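PDB 3VTI: hydrogenase maturation factor from Thermoanaerobacter tengcongensis, which probably transfers a carbamoyl group from carbamoyl phosphate to the C-terminal cysteine of HypE, using ATP, during [NiFe] hydrogenase maturation. Local coordinates for residues A[392-397]-A[491-496]; A[377-382]-A[724-729]; A[330-335]-A[346-351]. All coordinates share one frame; numbering follows the deposited sequence.

Along the chain contact 3 closes first; contact 2 then opens at 377-382, and contact 1 lies wholly inside the loop that contact 2 closes at 724-729. Contacts 1 and 2, their centres about 14 Å apart, adjoin through Glu-494 of helix 483-494, which accepts probable hydrogen bonds from the backbone of Ser-728 and Lys-729. Contact 3 stands about 31 Å from contact 2 and 38 Å from contact 1, centre to centre. Strands 377-378 of contact 2 and 325-329, leading into contact 3, belong to one mixed sheet. Contact 2 ties the Telomere recombination region to the Kae1-like part, in which contact 1 meets the C-terminal end of the helix carrying iron ligands His-483 and His-487.

Contact 1: residues A[392-397]-A[491-496]; sequences ILLKKE and CMAEHN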
ATOM      1  N   ILE A 392      23.058 -49.473  21.797  1.00 39.28           N
ATOM      2  CA  ILE A 392      23.093 -49.092  23.208  1.00 39.83           C
ATOM      3  C   ILE A 392      22.017 -49.900  23.938  1.00 41.58           C
ATOM      4  O   ILE A 392      20.900 -50.030  23.440  1.00 42.41           O
ATOM      5  CB  ILE A 392      22.830 -47.558  23.390  1.00 39.56           C
ATOM      6  CG1 ILE A 392      23.816 -46.719  22.549  1.00 37.80           C
ATOM      7  CG2 ILE A 392      22.815 -47.148  24.876  1.00 38.02           C
ATOM      8  CD1 ILE A 392      25.278 -47.045  22.747  1.00 35.77           C
ATOM      9  N   LEU A 393      22.354 -50.453  25.098  1.00 42.68           N
ATOM     10  CA  LEU A 393      21.403 -51.286  25.835  1.00 45.24           C
ATOM     11  C   LEU A 393      20.465 -50.443  26.692  1.00 46.70           C
ATOM     12  O   LEU A 393      20.906 -49.611  27.494  1.00 46.08           O
ATOM     13  CB  LEU A 393      22.122 -52.342  26.685  1.00 45.58           C
ATOM     14  CG  LEU A 393      21.306 -53.436  27.389  1.00 47.09           C
ATOM     15  CD1 LEU A 393      20.594 -54.339  26.403  1.00 47.94           C
ATOM     16  CD2 LEU A 393      22.213 -54.277  28.288  1.00 47.04           C
ATOM     17  N   LEU A 394      19.168 -50.654  26.500  1.00 48.96           N
ATOM     18  CA  LEU A 394      18.161 -49.976  27.295  1.00 51.27           C
ATOM     19  C   LEU A 394      17.547 -50.926  28.328  1.00 54.31           C
ATOM     20  O   LEU A 394      17.355 -52.124  28.065  1.00 55.54           O
ATOM     21  CB  LEU A 394      17.072 -49.408  26.393  1.00 51.39           C
ATOM     22  CG  LEU A 394      17.468 -48.509  25.218  1.00 50.42           C
ATOM     23  CD1 LEU A 394      16.239 -48.239  24.362  1.00 50.76           C
ATOM     24  CD2 LEU A 394      18.115 -47.196  25.674  1.00 49.03           C
ATOM     25  N   LYS A 395      17.245 -50.384  29.504  1.00 56.37           N
ATOM     26  CA  LYS A 395      16.619 -51.154  30.578  1.00 59.66           C
ATOM     27  C   LYS A 395      15.143 -51.443  30.271  1.00 61.61           C
ATOM     28  O   LYS A 395      14.668 -52.558  30.494  1.00 62.96           O
ATOM     29  CB  LYS A 395      16.782 -50.436  31.926  1.00 60.30           C
ATOM     30  CG  LYS A 395      16.290 -51.236  33.134  1.00 64.27           C
ATOM     31  CD  LYS A 395      16.180 -50.360  34.378  1.00 66.96           C
ATOM     32  CE  LYS A 395      15.121 -50.889  35.332  1.00 71.06           C
ATOM     33  NZ  LYS A 395      14.664 -49.819  36.278  1.00 73.02           N
ATOM     34  N   LYS A 396      14.430 -50.444  29.753  1.00 62.34           N
ATOM     35  CA  LYS A 396      13.017 -50.612  29.394  1.00 64.94           C
ATOM     36  C   LYS A 396      12.864 -50.978  27.924  1.00 64.69           C
ATOM     37  O   LYS A 396      13.488 -50.362  27.053  1.00 63.36           O
ATOM     38  CB  LYS A 396      12.213 -49.333  29.657  1.00 65.63           C
ATOM     39  CG  LYS A 396      11.962 -48.956  31.124  1.00 68.22           C
ATOM     40  CD  LYS A 396      11.285 -47.566  31.223  1.00 70.27           C
ATOM     41  CE  LYS A 396      12.147 -46.463  30.561  1.00 69.79           C
ATOM     42  NZ  LYS A 396      11.404 -45.195  30.266  1.00 70.33           N
ATOM     43  N   GLU A 397      12.027 -51.974  27.655  1.00 66.43           N
ATOM     44  CA  GLU A 397      11.660 -52.317  26.287  1.00 66.51           C
ATOM     45  C   GLU A 397      10.935 -51.137  25.657  1.00 66.07           C
ATOM     46  O   GLU A 397      10.060 -50.533  26.273  1.00 67.09           O
ATOM     47  CB  GLU A 397      10.764 -53.561  26.255  1.00 68.82           C
ATOM     48  CG  GLU A 397      10.510 -54.104  24.853  1.00 69.86           C
ATOM     49  CD  GLU A 397       9.365 -55.104  24.783  1.00 74.01           C
ATOM     50  OE1 GLU A 397       9.066 -55.565  23.660  1.00 74.82           O
ATOM     51  OE2 GLU A 397       8.762 -55.435  25.833  1.00 76.14           O
ATOM     52  N   CYS A 491      22.281 -38.615  27.492  1.00 37.92           N
ATOM     53  CA  CYS A 491      22.971 -39.066  28.682  1.00 38.45           C
ATOM     54  C   CYS A 491      22.051 -39.895  29.573  1.00 39.73           C
ATOM     55  O   CYS A 491      22.485 -40.888  30.158  1.00 40.24           O
ATOM     56  CB  CYS A 491      23.543 -37.873  29.438  1.00 38.11           C
ATOM     57  SG  CYS A 491      24.357 -38.315  30.929  1.00 39.61           S
ATOM     58  N   MET A 492      20.784 -39.488  29.666  1.00 40.95           N
ATOM     59  CA  MET A 492      19.781 -40.201  30.477  1.00 42.50           C
ATOM     60  C   MET A 492      19.531 -41.631  29.987  1.00 43.08           C
ATOM     61  O   MET A 492      19.253 -42.526  30.785  1.00 44.27           O
ATOM     62  CB  MET A 492      18.457 -39.434  30.509  1.00 43.25           C
ATOM     63  CG  MET A 492      18.460 -38.184  31.374  1.00 43.10           C
ATOM     64  SD  MET A 492      16.914 -37.256  31.294  1.00 43.08           S
ATOM     65  CE  MET A 492      15.772 -38.307  32.205  1.00 43.35           C
ATOM     66  N   ALA A 493      19.624 -41.832  28.676  1.00 42.63           N
ATOM     67  CA  ALA A 493      19.449 -43.154  28.074  1.00 43.29           C
ATOM     68  C   ALA A 493      20.589 -44.105  28.450  1.00 43.10           C
ATOM     69  O   ALA A 493      20.353 -45.274  28.762  1.00 43.86           O
ATOM     70  CB  ALA A 493      19.324 -43.034  26.566  1.00 42.17           C
ATOM     71  N   GLU A 494      21.814 -43.586  28.411  1.00 42.23           N
ATOM     72  CA  GLU A 494      23.000 -44.323  28.813  1.00 42.37           C
ATOM     73  C   GLU A 494      22.873 -44.862  30.218  1.00 43.98           C
ATOM     74  O   GLU A 494      23.214 -46.012  30.474  1.00 45.23           O
ATOM     75  CB  GLU A 494      24.210 -43.408  28.813  1.00 41.16           C
ATOM     76  CG  GLU A 494      24.676 -42.972  27.476  1.00 40.79           C
ATOM     77  CD  GLU A 494      26.078 -42.442  27.539  1.00 41.14           C
ATOM     78  OE1 GLU A 494      26.872 -42.979  28.347  1.00 42.20           O
ATOM     79  OE2 GLU A 494      26.395 -41.503  26.779  1.00 40.50           O
ATOM     80  N   HIS A 495      22.398 -44.017  31.130  1.00 44.79           N
ATOM     81  CA  HIS A 495      22.358 -44.361  32.550  1.00 45.87           C
ATOM     82  C   HIS A 495      20.977 -44.809  33.017  1.00 47.59           C
ATOM     83  O   HIS A 495      20.729 -44.936  34.225  1.00 48.78           O
ATOM     84  CB  HIS A 495      22.884 -43.190  33.382  1.00 45.78           C
ATOM     85  CG  HIS A 495      24.284 -42.795  33.028  1.00 43.80           C
ATOM     86  ND1 HIS A 495      25.387 -43.295  33.686  1.00 42.55           N
ATOM     87  CD2 HIS A 495      24.758 -41.972  32.066  1.00 41.95           C
ATOM     88  CE1 HIS A 495      26.481 -42.785  33.156  1.00 42.77           C
ATOM     89  NE2 HIS A 495      26.126 -41.982  32.166  1.00 43.13           N
ATOM     90  N   ASN A 496      20.098 -45.059  32.044  1.00 47.44           N
ATOM     91  CA  ASN A 496      18.749 -45.555  32.287  1.00 48.94           C
ATOM     92  C   ASN A 496      17.962 -44.707  33.290  1.00 50.10           C
ATOM     93  O   ASN A 496      17.240 -45.226  34.154  1.00 51.89           O
ATOM     94  CB  ASN A 496      18.782 -47.044  32.683  1.00 50.11           C
ATOM     95  CG  ASN A 496      19.349 -47.942  31.576  1.00 49.68           C
ATOM     96  OD1 ASN A 496      20.288 -48.700  31.807  1.00 49.42           O
ATOM     97  ND2 ASN A 496      18.769 -47.861  30.372  1.00 49.17           N
TER
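O of Ala-493 takes a weak 3.3 Å bond from N of Asn-496, and from the other segment CD2 of Leu-394 comes to 4.3 Å from the same oxygen. CD2 of Leu-394 also meets CB of Ala-493 at 4.4 Å, a loose apolar touch; Leu-739 and Val-743 of helix 737-750 pack on this alanine too. Asn-496 has a positive phi (53°) and is the C-prime residue of the Schellman motif that closes helix 483-494. CB of Lys-395 lies against its side chain, 3.6 Å from CG of Asn-496, although which way round the amide sits is doubtful. CG of Lys-395, anti to the backbone N (chi1 -174°), starts an extended chain that makes no further contact with 491-496. Glu-494 points away from 392-397: its OE2 is gripped by the backbone N of Ser-728 and of Val-730, and its OE1 takes N of Lys-729. The chain leaving edge strand 392-393 thus meets the helix terminus in a small join, 218 Å² of buried surface and mostly van der Waals contact, while the strong polar bonds of this helix end, those of the Glu-494 carboxylate, are made to 728-730.

Contact 2: residues A[377-382]-A[724-729]; sequences AERIIR and VYSNSK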
ATOM      1  N   ALA A 377      35.708 -42.126  33.461  1.00 37.53           N
ATOM      2  CA  ALA A 377      34.946 -42.880  32.461  1.00 36.56           C
ATOM      3  C   ALA A 377      35.418 -42.570  31.037  1.00 35.36           C
ATOM      4  O   ALA A 377      36.007 -41.506  30.778  1.00 34.89           O
ATOM      5  CB  ALA A 377      33.447 -42.625  32.604  1.00 35.70           C
ATOM      6  N   GLU A 378      35.183 -43.518  30.130  1.00 34.89           N
ATOM      7  CA  GLU A 378      35.418 -43.293  28.715  1.00 34.34           C
ATOM      8  C   GLU A 378      34.491 -42.176  28.232  1.00 34.02           C
ATOM      9  O   GLU A 378      33.300 -42.156  28.590  1.00 34.30           O
ATOM     10  CB  GLU A 378      35.180 -44.572  27.894  1.00 33.83           C
ATOM     11  CG  GLU A 378      35.468 -44.373  26.414  1.00 33.40           C
ATOM     12  CD  GLU A 378      35.263 -45.600  25.560  1.00 36.29           C
ATOM     13  OE1 GLU A 378      34.751 -46.626  26.079  1.00 38.28           O
ATOM     14  OE2 GLU A 378      35.626 -45.533  24.354  1.00 34.86           O
ATOM     15  N   ARG A 379      35.045 -41.252  27.445  1.00 33.36           N
ATOM     16  CA  ARG A 379      34.275 -40.159  26.835  1.00 33.19           C
ATOM     17  C   ARG A 379      34.537 -40.129  25.333  1.00 32.98           C
ATOM     18  O   ARG A 379      35.548 -39.600  24.863  1.00 32.85           O
ATOM     19  CB  ARG A 379      34.602 -38.792  27.467  1.00 32.94           C
ATOM     20  CG  ARG A 379      34.670 -38.770  28.992  1.00 33.95           C
ATOM     21  CD  ARG A 379      33.307 -38.982  29.666  1.00 35.62           C
ATOM     22  NE  ARG A 379      33.435 -39.078  31.123  1.00 37.91           N
ATOM     23  CZ  ARG A 379      32.425 -39.263  31.974  1.00 39.12           C
ATOM     24  NH1 ARG A 379      31.177 -39.374  31.533  1.00 38.98           N
ATOM     25  NH2 ARG A 379      32.670 -39.333  33.280  1.00 39.61           N
ATOM     26  N   ILE A 380      33.616 -40.722  24.589  1.00 32.93           N
ATOM     27  CA  ILE A 380      33.778 -40.911  23.168  1.00 32.75           C
ATOM     28  C   ILE A 380      33.421 -39.606  22.429  1.00 32.61           C
ATOM     29  O   ILE A 380      32.462 -38.938  22.776  1.00 33.08           O
ATOM     30  CB  ILE A 380      32.957 -42.151  22.697  1.00 32.85           C
ATOM     31  CG1 ILE A 380      33.372 -42.599  21.294  1.00 33.17           C
ATOM     32  CG2 ILE A 380      31.447 -41.914  22.791  1.00 32.80           C
ATOM     33  CD1 ILE A 380      33.104 -44.079  21.047  1.00 32.25           C
ATOM     34  N   ILE A 381      34.219 -39.242  21.430  1.00 32.41           N
ATOM     35  CA  ILE A 381      34.050 -38.000  20.707  1.00 31.81           C
ATOM     36  C   ILE A 381      33.392 -38.306  19.378  1.00 31.83           C
ATOM     37  O   ILE A 381      32.520 -37.568  18.931  1.00 32.70           O
ATOM     38  CB  ILE A 381      35.419 -37.245  20.516  1.00 32.27           C
ATOM     39  CG1 ILE A 381      35.819 -36.525  21.811  1.00 32.95           C
ATOM     40  CG2 ILE A 381      35.372 -36.227  19.372  1.00 30.49           C
ATOM     41  CD1 ILE A 381      36.670 -37.352  22.756  1.00 34.12           C
ATOM     42  N   ARG A 382      33.810 -39.393  18.744  1.00 31.19           N
ATOM     43  CA  ARG A 382      33.211 -39.806  17.492  1.00 31.04           C
ATOM     44  C   ARG A 382      33.063 -41.314  17.501  1.00 30.87           C
ATOM     45  O   ARG A 382      34.053 -42.040  17.542  1.00 30.71           O
ATOM     46  CB  ARG A 382      34.062 -39.345  16.311  1.00 31.43           C
ATOM     47  CG  ARG A 382      33.527 -39.812  14.967  1.00 32.83           C
ATOM     48  CD  ARG A 382      34.608 -39.764  13.943  1.00 35.08           C
ATOM     49  NE  ARG A 382      34.610 -38.491  13.251  1.00 39.10           N
ATOM     50  CZ  ARG A 382      35.591 -38.060  12.465  1.00 41.54           C
ATOM     51  NH1 ARG A 382      36.698 -38.790  12.304  1.00 42.19           N
ATOM     52  NH2 ARG A 382      35.463 -36.882  11.857  1.00 42.72           N
ATOM     53  N   VAL A 724      26.070 -37.314  39.884  1.00 46.10           N
ATOM     54  CA  VAL A 724      26.462 -36.682  38.627  1.00 44.42           C
ATOM     55  C   VAL A 724      26.622 -37.691  37.503  1.00 43.53           C
ATOM     56  O   VAL A 724      27.202 -38.761  37.692  1.00 43.64           O
ATOM     57  CB  VAL A 724      27.769 -35.859  38.775  1.00 44.02           C
ATOM     58  CG1 VAL A 724      28.058 -35.069  37.492  1.00 42.03           C
ATOM     59  CG2 VAL A 724      27.664 -34.906  39.962  1.00 44.91           C
ATOM     60  N   TYR A 725      26.110 -37.323  36.331  1.00 42.60           N
ATOM     61  CA  TYR A 725      26.103 -38.183  35.171  1.00 41.48           C
ATOM     62  C   TYR A 725      26.529 -37.375  33.972  1.00 40.53           C
ATOM     63  O   TYR A 725      26.187 -36.192  33.867  1.00 41.19           O
ATOM     64  CB  TYR A 725      24.689 -38.689  34.904  1.00 42.19           C
ATOM     65  CG  TYR A 725      24.046 -39.504  36.014  1.00 43.37           C
ATOM     66  CD1 TYR A 725      24.097 -40.905  36.005  1.00 43.31           C
ATOM     67  CD2 TYR A 725      23.344 -38.876  37.041  1.00 43.67           C
ATOM     68  CE1 TYR A 725      23.483 -41.657  37.008  1.00 44.90           C
ATOM     69  CE2 TYR A 725      22.727 -39.613  38.043  1.00 46.01           C
ATOM     70  CZ  TYR A 725      22.798 -41.002  38.028  1.00 46.63           C
ATOM     71  OH  TYR A 725      22.183 -41.716  39.041  1.00 49.19           O
ATOM     72  N   SER A 726      27.274 -38.007  33.066  1.00 39.59           N
ATOM     73  CA  SER A 726      27.627 -37.405  31.787  1.00 37.98           C
ATOM     74  C   SER A 726      27.782 -38.513  30.762  1.00 36.95           C
ATOM     75  O   SER A 726      27.828 -39.689  31.119  1.00 37.61           O
ATOM     76  CB  SER A 726      28.910 -36.559  31.883  1.00 38.18           C
ATOM     77  OG  SER A 726      29.150 -35.827  30.657  1.00 38.23           O
ATOM     78  N   ASN A 727      27.856 -38.136  29.491  1.00 35.63           N
ATOM     79  CA  ASN A 727      27.973 -39.103  28.403  1.00 34.94           C
ATOM     80  C   ASN A 727      29.238 -39.949  28.459  1.00 34.31           C
ATOM     81  O   ASN A 727      30.276 -39.507  28.946  1.00 34.03           O
ATOM     82  CB  ASN A 727      27.842 -38.407  27.046  1.00 33.94           C
ATOM     83  CG  ASN A 727      26.449 -37.891  26.807  1.00 34.95           C
ATOM     84  OD1 ASN A 727      25.531 -38.651  26.464  1.00 35.93           O
ATOM     85  ND2 ASN A 727      26.267 -36.593  27.009  1.00 35.25           N
ATOM     86  N   SER A 728      29.124 -41.171  27.948  1.00 34.11           N
ATOM     87  CA  SER A 728      30.216 -42.129  27.958  1.00 33.77           C
ATOM     88  C   SER A 728      30.131 -43.114  26.787  1.00 33.48           C
ATOM     89  O   SER A 728      31.143 -43.418  26.153  1.00 32.96           O
ATOM     90  CB  SER A 728      30.232 -42.870  29.289  1.00 34.50           C
ATOM     91  OG  SER A 728      31.198 -43.886  29.265  1.00 35.32           O
ATOM     92  N   LYS A 729      28.928 -43.621  26.511  1.00 33.77           N
ATOM     93  CA  LYS A 729      28.720 -44.547  25.403  1.00 33.50           C
ATOM     94  C   LYS A 729      28.483 -43.826  24.075  1.00 32.96           C
ATOM     95  O   LYS A 729      28.862 -44.324  23.011  1.00 33.36           O
ATOM     96  CB  LYS A 729      27.541 -45.452  25.703  1.00 34.82           C
ATOM     97  CG  LYS A 729      27.813 -46.517  26.744  1.00 36.38           C
ATOM     98  CD  LYS A 729      26.523 -47.205  27.117  1.00 36.53           C
ATOM     99  CE  LYS A 729      26.684 -48.060  28.344  1.00 36.75           C
ATOM    100  NZ  LYS A 729      25.346 -48.648  28.701  1.00 39.37           N
TER
HETATM  101  O   HOH W   1      29.074 -40.532  33.757  1.00 31.06           O
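OG of Ser-728 gives its hydrogen to O of Glu-378 at 2.8 Å, tilted 20° from the carbonyl plane. NH1 of Arg-379 bonds O of Asn-727 at 2.7 Å; the bond is nearly straight (164°) and lies close to the guanidinium plane, yet NH1 stands above the plane of the carbonyl it serves. A bend at chi2 (-69°) turns the arginine chain across to O of Asn-727. Water 1 accepts from NH1 of Arg-379 at 3.3 Å and also from N of Ser-726 at 3.2 Å, bridging the two segments. NE of Arg-379 goes to O of Asn-374, and CB of Ala-377 sits 3.4 Å above one face of the guanidinium, offset toward its rim. OG of Ser-726 is taken by O of Leu-699, and the backbone N atoms of Ser-728 and Lys-729 by the carboxylate of Glu-494. CG2 of Ile-380 packs against the backbone carbonyl of Lys-729, its O 3.5 Å away. The side chain of Asn-727 is about 10 Å from the bound iron. Just beyond, Ile-381 and Arg-382 face Val-370 in a classic beta bulge. Here the end of edge strand 377-378 and the loop after it join the Telomere recombination (YrdC-type) region to the Kae1-like fold.

Contact 3: residues A[330-335]-A[346-351]; sequences GNVSEE and EKLKDI
Asn-331 rests its CA on CD2 of Leu-348 at 3.8 Å, and its side-chain amide is fixed at both ends: ND2 gives a nearly straight bond (172°) to O of Glu-335 at 2.7 Å, in the plane of both the amide and that carbonyl, and OD1 is hydrogen-bonded to OG of Ser-329, a magnesium-binding residue. The carboxylate of Glu-335 is modelled too close to its neighbours, so its place is doubtful; its OE1 lies 4.0 Å from NZ of Lys-347, beyond a salt bridge. Lys-347 crosses Val-332 at about a right angle, its chain bent at chi2 (86°) and chi4 to bring NZ to 3.6 Å from CG2 of Val-332. CG1 of Val-332 reaches CD1 of Ile-351 at 4.4 Å. Leu-348 points its branches at the loop backbone, CD1 being 3.9 Å from O of Gly-330. With an alanine in place of Leu-348, both methyl branches go, and the backbone of Gly-330 and Asn-331 would probably lose its backing from the turn after helix 341-347. Gly-297 of a neighbouring chain packs on Val-332 and Lys-347. Apolar contact therefore joins the loop to the helix's last turn and the turn after it, while the bonds that fix the Asn-331 amide arise within the loop, next to the magnesium site.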
ATOM      1  N   GLY A 330      40.354 -40.088   4.405  1.00 42.66           N
ATOM      2  CA  GLY A 330      40.594 -39.961   2.971  1.00 43.92           C
ATOM      3  C   GLY A 330      39.506 -39.170   2.271  1.00 44.53           C
ATOM      4  O   GLY A 330      38.668 -39.731   1.569  1.00 44.48           O
ATOM      5  N   ASN A 331      39.528 -37.860   2.478  1.00 45.08           N
ATOM      6  CA  ASN A 331      38.589 -36.933   1.853  1.00 46.66           C
ATOM      7  C   ASN A 331      39.251 -35.589   1.555  1.00 48.12           C
ATOM      8  O   ASN A 331      40.181 -35.194   2.259  1.00 48.10           O
ATOM      9  CB  ASN A 331      37.354 -36.715   2.744  1.00 45.00           C
ATOM     10  CG  ASN A 331      37.709 -36.330   4.178  1.00 44.57           C
ATOM     11  OD1 ASN A 331      38.859 -36.044   4.489  1.00 45.24           O
ATOM     12  ND2 ASN A 331      36.715 -36.341   5.063  1.00 42.85           N
ATOM     13  N   VAL A 332      38.783 -34.893   0.519  1.00 49.76           N
ATOM     14  CA  VAL A 332      39.065 -33.469   0.412  1.00 51.26           C
ATOM     15  C   VAL A 332      38.172 -32.848   1.477  1.00 50.65           C
ATOM     16  O   VAL A 332      37.054 -33.303   1.671  1.00 50.35           O
ATOM     17  CB  VAL A 332      38.751 -32.876  -1.006  1.00 53.32           C
ATOM     18  CG1 VAL A 332      38.987 -33.906  -2.117  1.00 53.62           C
ATOM     19  CG2 VAL A 332      37.327 -32.347  -1.093  1.00 53.68           C
ATOM     20  N   SER A 333      38.653 -31.840   2.194  1.00 51.03           N
ATOM     21  CA  SER A 333      37.835 -31.191   3.233  1.00 50.37           C
ATOM     22  C   SER A 333      37.294 -32.168   4.310  1.00 49.18           C
ATOM     23  O   SER A 333      38.088 -32.801   5.026  1.00 48.90           O
ATOM     24  CB  SER A 333      36.705 -30.372   2.596  1.00 50.99           C
ATOM     25  OG  SER A 333      36.168 -29.438   3.518  1.00 51.65           O
ATOM     26  N   GLU A 334      35.968 -32.288   4.433  1.00 48.67           N
ATOM     27  CA  GLU A 334      35.358 -33.056   5.536  1.00 47.43           C
ATOM     28  C   GLU A 334      34.129 -33.912   5.176  1.00 46.95           C
ATOM     29  O   GLU A 334      33.428 -34.414   6.070  1.00 45.53           O
ATOM     30  CB  GLU A 334      35.024 -32.130   6.727  1.00 47.00           C
ATOM     31  CG  GLU A 334      36.225 -31.755   7.569  1.00 48.46           C
ATOM     32  CD  GLU A 334      35.866 -30.875   8.736  1.00 49.97           C
ATOM     33  OE1 GLU A 334      35.607 -29.677   8.492  1.00 51.14           O
ATOM     34  OE2 GLU A 334      35.850 -31.377   9.892  1.00 50.55           O
ATOM     35  N   GLU A 335      33.874 -34.083   3.871  1.00 47.80           N
ATOM     36  CA  GLU A 335      32.789 -34.959   3.427  1.00 47.84           C
ATOM     37  C   GLU A 335      33.098 -36.429   3.784  1.00 46.87           C
ATOM     38  O   GLU A 335      34.205 -36.741   4.236  1.00 46.30           O
ATOM     39  CB  GLU A 335      32.526 -34.785   1.921  1.00 49.39           C
ATOM     40  CG  GLU A 335      33.441 -35.588   1.006  1.00 50.67           C
ATOM     41  CD  GLU A 335      34.827 -34.992   0.901  1.00 50.90           C
ATOM     42  OE1 GLU A 335      34.928 -33.752   0.899  1.00 51.41           O
ATOM     43  OE2 GLU A 335      35.811 -35.754   0.812  1.00 50.55           O
ATOM     44  N   GLU A 346      39.798 -40.644  -8.135  1.00 63.37           N
ATOM     45  CA  GLU A 346      39.325 -39.386  -8.722  1.00 64.70           C
ATOM     46  C   GLU A 346      39.269 -38.259  -7.703  1.00 63.14           C
ATOM     47  O   GLU A 346      39.779 -37.171  -7.960  1.00 63.99           O
ATOM     48  CB  GLU A 346      37.948 -39.562  -9.378  1.00 65.56           C
ATOM     49  CG  GLU A 346      37.644 -38.539 -10.475  1.00 69.31           C
ATOM     50  CD  GLU A 346      38.352 -38.848 -11.801  1.00 74.41           C
ATOM     51  OE1 GLU A 346      38.351 -37.972 -12.697  1.00 76.96           O
ATOM     52  OE2 GLU A 346      38.905 -39.966 -11.954  1.00 75.33           O
ATOM     53  N   LYS A 347      38.645 -38.524  -6.554  1.00 60.94           N
ATOM     54  CA  LYS A 347      38.425 -37.518  -5.518  1.00 59.64           C
ATOM     55  C   LYS A 347      39.742 -37.057  -4.881  1.00 59.16           C
ATOM     56  O   LYS A 347      39.910 -35.871  -4.572  1.00 59.19           O
ATOM     57  CB  LYS A 347      37.472 -38.068  -4.447  1.00 57.94           C
ATOM     58  CG  LYS A 347      36.752 -37.022  -3.581  1.00 57.83           C
ATOM     59  CD  LYS A 347      35.452 -36.528  -4.249  1.00 60.77           C
ATOM     60  CE  LYS A 347      34.588 -35.716  -3.293  1.00 59.87           C
ATOM     61  NZ  LYS A 347      35.124 -34.344  -3.086  1.00 60.76           N
ATOM     62  N   LEU A 348      40.679 -37.992  -4.715  1.00 58.70           N
ATOM     63  CA  LEU A 348      41.940 -37.713  -4.021  1.00 58.00           C
ATOM     64  C   LEU A 348      43.125 -37.497  -4.968  1.00 60.05           C
ATOM     65  O   LEU A 348      44.281 -37.549  -4.542  1.00 60.02           O
ATOM     66  CB  LEU A 348      42.243 -38.807  -2.979  1.00 56.24           C
ATOM     67  CG  LEU A 348      41.152 -39.163  -1.948  1.00 53.59           C
ATOM     68  CD1 LEU A 348      41.646 -40.177  -0.938  1.00 50.70           C
ATOM     69  CD2 LEU A 348      40.654 -37.934  -1.223  1.00 52.54           C
ATOM     70  N   LYS A 349      42.832 -37.225  -6.244  1.00 62.07           N
ATOM     71  CA  LYS A 349      43.865 -37.058  -7.288  1.00 64.46           C
ATOM     72  C   LYS A 349      44.847 -35.915  -6.995  1.00 64.75           C
ATOM     73  O   LYS A 349      46.041 -36.031  -7.282  1.00 66.16           O
ATOM     74  CB  LYS A 349      43.227 -36.871  -8.677  1.00 66.55           C
ATOM     75  CG  LYS A 349      42.419 -35.574  -8.822  1.00 68.15           C
ATOM     76  CD  LYS A 349      41.649 -35.497 -10.125  1.00 71.25           C
ATOM     77  CE  LYS A 349      40.547 -34.440 -10.019  1.00 71.29           C
ATOM     78  NZ  LYS A 349      39.826 -34.258 -11.320  1.00 73.64           N
ATOM     79  N   ASP A 350      44.336 -34.824  -6.429  1.00 63.54           N
ATOM     80  CA  ASP A 350      45.145 -33.647  -6.114  1.00 64.03           C
ATOM     81  C   ASP A 350      45.727 -33.690  -4.700  1.00 61.98           C
ATOM     82  O   ASP A 350      46.389 -32.738  -4.269  1.00 62.45           O
ATOM     83  CB  ASP A 350      44.325 -32.350  -6.271  1.00 64.53           C
ATOM     84  CG  ASP A 350      43.564 -32.267  -7.600  1.00 67.01           C
ATOM     85  OD1 ASP A 350      44.110 -32.632  -8.676  1.00 67.47           O
ATOM     86  OD2 ASP A 350      42.398 -31.815  -7.549  1.00 67.67           O
ATOM     87  N   ILE A 351      45.471 -34.774  -3.969  1.00 59.69           N
ATOM     88  CA  ILE A 351      45.988 -34.901  -2.610  1.00 57.45           C
ATOM     89  C   ILE A 351      47.070 -35.978  -2.547  1.00 57.18           C
ATOM     90  O   ILE A 351      48.231 -35.680  -2.274  1.00 57.92           O
ATOM     91  CB  ILE A 351      44.873 -35.214  -1.570  1.00 55.38           C
ATOM     92  CG1 ILE A 351      43.535 -34.550  -1.939  1.00 55.79           C
ATOM     93  CG2 ILE A 351      45.342 -34.856  -0.151  1.00 53.81           C
ATOM     94  CD1 ILE A 351      43.267 -33.205  -1.287  1.00 55.90           C
TER